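Local coordinates for Phosphoglucomutase/phosphomannomutase family protein (Burkholderia thailandensis, PDB 3UW2), which probably moves a phosphoryl group from one position of a sugar phosphate to another, as a metal-dependent member of the phosphohexose mutase family, at residues R310-A313 and R314-E318; F455-S459 and D460-A464. All coordinates share one frame; numbering follows the deposited sequence.

Contact 1. Residues R310-A313 and R314-E318; sequences RNLA and RWVRE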
# COMPACT_ATOMS: atom_id res chain seq x y z
N ARG A 310 -12.45 -12.22 -9.55
CA ARG A 310 -13.07 -12.33 -10.89
C ARG A 310 -14.24 -11.30 -10.98
O ARG A 310 -14.51 -10.74 -12.04
CB ARG A 310 -13.51 -13.80 -11.15
CG ARG A 310 -13.69 -14.15 -12.65
CD ARG A 310 -13.92 -15.64 -13.02
NE ARG A 310 -15.34 -15.98 -13.23
CZ ARG A 310 -16.29 -15.90 -12.29
NH1 ARG A 310 -17.56 -16.26 -12.56
NH2 ARG A 310 -16.00 -15.47 -11.06
N ASN A 311 -14.88 -10.99 -9.85
CA ASN A 311 -16.09 -10.11 -9.88
C ASN A 311 -15.85 -8.67 -10.27
O ASN A 311 -16.76 -7.97 -10.68
CB ASN A 311 -16.81 -10.14 -8.52
CG ASN A 311 -17.42 -11.48 -8.21
OD1 ASN A 311 -17.92 -12.16 -9.11
ND2 ASN A 311 -17.42 -11.85 -6.94
N LEU A 312 -14.63 -8.19 -10.14
CA LEU A 312 -14.36 -6.81 -10.48
C LEU A 312 -14.58 -6.41 -11.95
O LEU A 312 -15.15 -5.35 -12.23
CB LEU A 312 -12.92 -6.42 -10.02
CG LEU A 312 -12.82 -5.63 -8.72
CD1 LEU A 312 -11.42 -5.71 -8.07
CD2 LEU A 312 -13.15 -4.17 -9.05
N ALA A 313 -14.11 -7.22 -12.88
CA ALA A 313 -14.26 -6.90 -14.31
C ALA A 313 -15.73 -6.58 -14.65
O ALA A 313 -16.02 -5.53 -15.23
CB ALA A 313 -13.76 -8.06 -15.18
N ARG A 314 -16.62 -7.52 -14.30
CA ARG A 314 -18.04 -7.40 -14.61
C ARG A 314 -18.67 -6.20 -13.87
O ARG A 314 -19.40 -5.37 -14.46
CB ARG A 314 -18.77 -8.70 -14.22
CG ARG A 314 -20.27 -8.62 -14.49
CD ARG A 314 -21.06 -9.81 -13.94
NE ARG A 314 -21.00 -10.86 -14.94
CZ ARG A 314 -21.67 -10.84 -16.11
NH1 ARG A 314 -22.49 -9.84 -16.40
NH2 ARG A 314 -21.54 -11.83 -16.98
N TRP A 315 -18.34 -6.07 -12.59
CA TRP A 315 -18.81 -4.95 -11.81
C TRP A 315 -18.44 -3.64 -12.46
O TRP A 315 -19.32 -2.73 -12.65
CB TRP A 315 -18.22 -5.07 -10.42
CG TRP A 315 -18.59 -3.93 -9.54
CD1 TRP A 315 -17.92 -2.74 -9.40
CD2 TRP A 315 -19.77 -3.83 -8.64
NE1 TRP A 315 -18.57 -1.93 -8.51
CE2 TRP A 315 -19.66 -2.53 -8.00
CE3 TRP A 315 -20.83 -4.67 -8.30
CZ2 TRP A 315 -20.60 -2.08 -7.07
CZ3 TRP A 315 -21.77 -4.22 -7.33
CH2 TRP A 315 -21.66 -2.95 -6.75
N VAL A 316 -17.17 -3.50 -12.81
CA VAL A 316 -16.70 -2.21 -13.37
C VAL A 316 -17.42 -1.93 -14.70
O VAL A 316 -17.88 -0.79 -14.92
CB VAL A 316 -15.17 -2.15 -13.59
CG1 VAL A 316 -14.78 -0.99 -14.54
CG2 VAL A 316 -14.44 -2.06 -12.23
N ARG A 317 -17.61 -2.95 -15.53
CA ARG A 317 -18.35 -2.77 -16.80
C ARG A 317 -19.79 -2.41 -16.61
O ARG A 317 -20.28 -1.50 -17.29
CB ARG A 317 -18.28 -3.96 -17.73
CG ARG A 317 -16.90 -4.16 -18.29
CD ARG A 317 -16.93 -5.37 -19.19
NE ARG A 317 -15.62 -6.03 -19.18
CZ ARG A 317 -15.45 -7.29 -18.78
NH1 ARG A 317 -16.50 -8.02 -18.38
NH2 ARG A 317 -14.25 -7.82 -18.79
N GLU A 318 -20.45 -3.08 -15.66
CA GLU A 318 -21.86 -2.82 -15.41
C GLU A 318 -22.03 -1.45 -14.81
O GLU A 318 -23.06 -0.83 -14.99
CB GLU A 318 -22.53 -3.95 -14.57
CG GLU A 318 -22.63 -5.23 -15.39
CD GLU A 318 -23.17 -6.45 -14.67
OE1 GLU A 318 -23.31 -6.45 -13.44
OE2 GLU A 318 -23.47 -7.46 -15.37
O HOH W 1 -16.28 -10.45 -14.05

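Contact 2. Residues F455-S459 and D460-A464; sequences FEATS and DAALA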
# COMPACT_ATOMS: atom_id res chain seq x y z
N PHE A 455 -6.68 -19.08 -5.28
CA PHE A 455 -7.80 -19.68 -5.96
C PHE A 455 -9.07 -18.98 -5.50
O PHE A 455 -9.17 -18.58 -4.34
CB PHE A 455 -7.82 -21.19 -5.67
CG PHE A 455 -6.62 -21.93 -6.21
CD1 PHE A 455 -6.48 -22.17 -7.57
CD2 PHE A 455 -5.59 -22.37 -5.35
CE1 PHE A 455 -5.35 -22.82 -8.07
CE2 PHE A 455 -4.47 -23.04 -5.84
CZ PHE A 455 -4.36 -23.28 -7.20
N GLU A 456 -10.01 -18.77 -6.43
CA GLU A 456 -11.33 -18.24 -6.12
C GLU A 456 -12.35 -18.96 -7.00
O GLU A 456 -12.08 -19.23 -8.18
CB GLU A 456 -11.40 -16.75 -6.44
CG GLU A 456 -12.68 -16.07 -6.01
CD GLU A 456 -12.91 -14.75 -6.72
OE1 GLU A 456 -12.83 -14.71 -7.96
OE2 GLU A 456 -13.23 -13.76 -6.05
N ALA A 457 -13.53 -19.24 -6.46
CA ALA A 457 -14.58 -19.86 -7.28
C ALA A 457 -15.99 -19.47 -6.82
O ALA A 457 -16.15 -18.91 -5.74
CB ALA A 457 -14.41 -21.36 -7.27
N THR A 458 -16.98 -19.75 -7.66
CA THR A 458 -18.39 -19.45 -7.37
C THR A 458 -19.09 -20.54 -6.55
O THR A 458 -20.25 -20.37 -6.23
CB THR A 458 -19.16 -19.21 -8.67
OG1 THR A 458 -19.17 -20.43 -9.45
CG2 THR A 458 -18.54 -18.05 -9.47
N SER A 459 -18.39 -21.64 -6.22
CA SER A 459 -18.89 -22.64 -5.26
C SER A 459 -17.72 -23.45 -4.69
O SER A 459 -16.58 -23.41 -5.22
CB SER A 459 -19.91 -23.58 -5.91
OG SER A 459 -19.24 -24.33 -6.91
N ASP A 460 -18.00 -24.19 -3.62
CA ASP A 460 -16.96 -25.02 -3.00
C ASP A 460 -16.44 -26.04 -4.01
O ASP A 460 -15.24 -26.26 -4.10
CB ASP A 460 -17.49 -25.73 -1.73
CG ASP A 460 -17.82 -24.75 -0.58
OD1 ASP A 460 -17.16 -23.70 -0.43
OD2 ASP A 460 -18.77 -25.03 0.20
N ALA A 461 -17.34 -26.67 -4.77
CA ALA A 461 -16.91 -27.74 -5.67
C ALA A 461 -16.06 -27.19 -6.81
O ALA A 461 -15.09 -27.81 -7.24
CB ALA A 461 -18.08 -28.57 -6.18
N ALA A 462 -16.45 -26.02 -7.30
CA ALA A 462 -15.65 -25.32 -8.31
C ALA A 462 -14.25 -24.90 -7.81
O ALA A 462 -13.28 -24.98 -8.56
CB ALA A 462 -16.43 -24.15 -8.92
N LEU A 463 -14.14 -24.48 -6.55
CA LEU A 463 -12.81 -24.22 -5.96
C LEU A 463 -11.94 -25.49 -6.01
O LEU A 463 -10.75 -25.45 -6.36
CB LEU A 463 -12.92 -23.68 -4.52
CG LEU A 463 -11.70 -23.02 -3.85
CD1 LEU A 463 -11.33 -21.71 -4.54
CD2 LEU A 463 -11.94 -22.79 -2.35
N ALA A 464 -12.55 -26.63 -5.70
CA ALA A 464 -11.82 -27.88 -5.63
C ALA A 464 -11.37 -28.37 -7.02
O ALA A 464 -10.23 -28.80 -7.17
CB ALA A 464 -12.66 -28.92 -4.94

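Contact 1. Residues R310-A313 and R314-E318
Asn311, Leu312 and Ala313 each offer a carbonyl oxygen to the amide four residues on, giving Trp315 N to Asn311 O at 3.1 Å, Val316 N to Leu312 O at 2.8 Å and Arg317 N to Ala313 O at 3.0 Å. These bonds run through helix 311-318, the crossover helix of a beta-alpha-beta unit between parallel strands 301-305 and 322-326. At Arg310 the pattern is relayed by a water, which donates to Arg310 O and accepts from Arg314 N, bridging two groups 4.5 Å apart.

On the inner side, Leu312 CD2 meets Val316 CG2 at 4.0 Å, one helical turn along. Both side chains lean on the sheet, Leu312 on Tyr304 and Val316 on Ile302, while Leu312 also reaches Met287 of the neighbouring helix 282-296. Trp315 leaves the helix toward that same neighbour, resting on Glu291.

The outer side is charged. Arg317 folds back along the helix, CG beside its own backbone N (chi1 -68°), which lays the guanidinium over Ala313, with NH2 3.7 Å from the methyl CB. Arg314 leaves the helix in a different direction, roughly at right angles to Arg317, its chain bent at chi3, and forms a salt bridge with Glu318. Its NH1 lies 2.8 Å from Glu318 OE2, with that oxygen in the guanidinium plane but approached from above the carboxylate plane.

Contact 2. Residues F455-S459 and D460-A464
Ser459 accepts two hydrogen bonds from the first turn of helix 460-477: its side-chain OG from Ala462 N at 3.3 Å, with an N-H...O angle of 161°, and its carbonyl O from Leu463 N at 3.0 Å. The first is a capping bond to an amide of the first turn; the second already has the i to i+4 spacing of the helix proper. With chi1 at 65°, OG sits between the backbone N and the carbonyl carbon of its own residue, and from there it faces the incoming N-H. The hydroxyl oxygen also lies 3.5 Å from Ala462 CB, so the cap rests against that methyl.

Behind the cap, the end of strand 451-457 is packed on the same helical turn. Ala457 CB points at the helix and approaches its backbone closely, 3.2 Å from Leu463 N, while also touching the CB atoms of Ala462 and Leu463. The small side chain is consistent with the close approach of strand and helix: the axes of 455-457 and 460-464 come within 7.1 Å, at an angle of 144°. Farther back, Leu463 reaches across to the strand: with CG anti to its backbone N, it brings CD1 to 3.7 Å from Phe455 CB. The Phe455 ring leads away from this turn and meets Phe470 and Phe485 edge-to-face. Glu456 CB points away from the helix, and its carboxylate accepts hydrogen bonds from Thr309 OG1 and Arg310 N. The whole is a strand-turn-helix with a serine N-cap, passing from the antiparallel sheet of the C-terminal domain into its final long helix.

In the fold
Both contacts lie at the N-terminal part of a helix, but in different domains: contact 1 in the crossover helix of domain III, contact 2 in the last helix of the C-terminal domain. Their chemistry differs accordingly, a solvent-bridged beginning in the one against a side-chain N-cap in the other. Each is partly buried, with Glu456 of contact 2 buried at the domain boundary, whereas the charged residues Arg314, Arg317 and Glu318 of contact 1 are exposed. Only contact 1 has a salt bridge within its segments, while contact 2 pairs its helix with the preceding strand. Their centres are about 18 Å apart, yet they meet directly: Arg310 and Glu456 link the two domains, and Arg310 packs on Thr458.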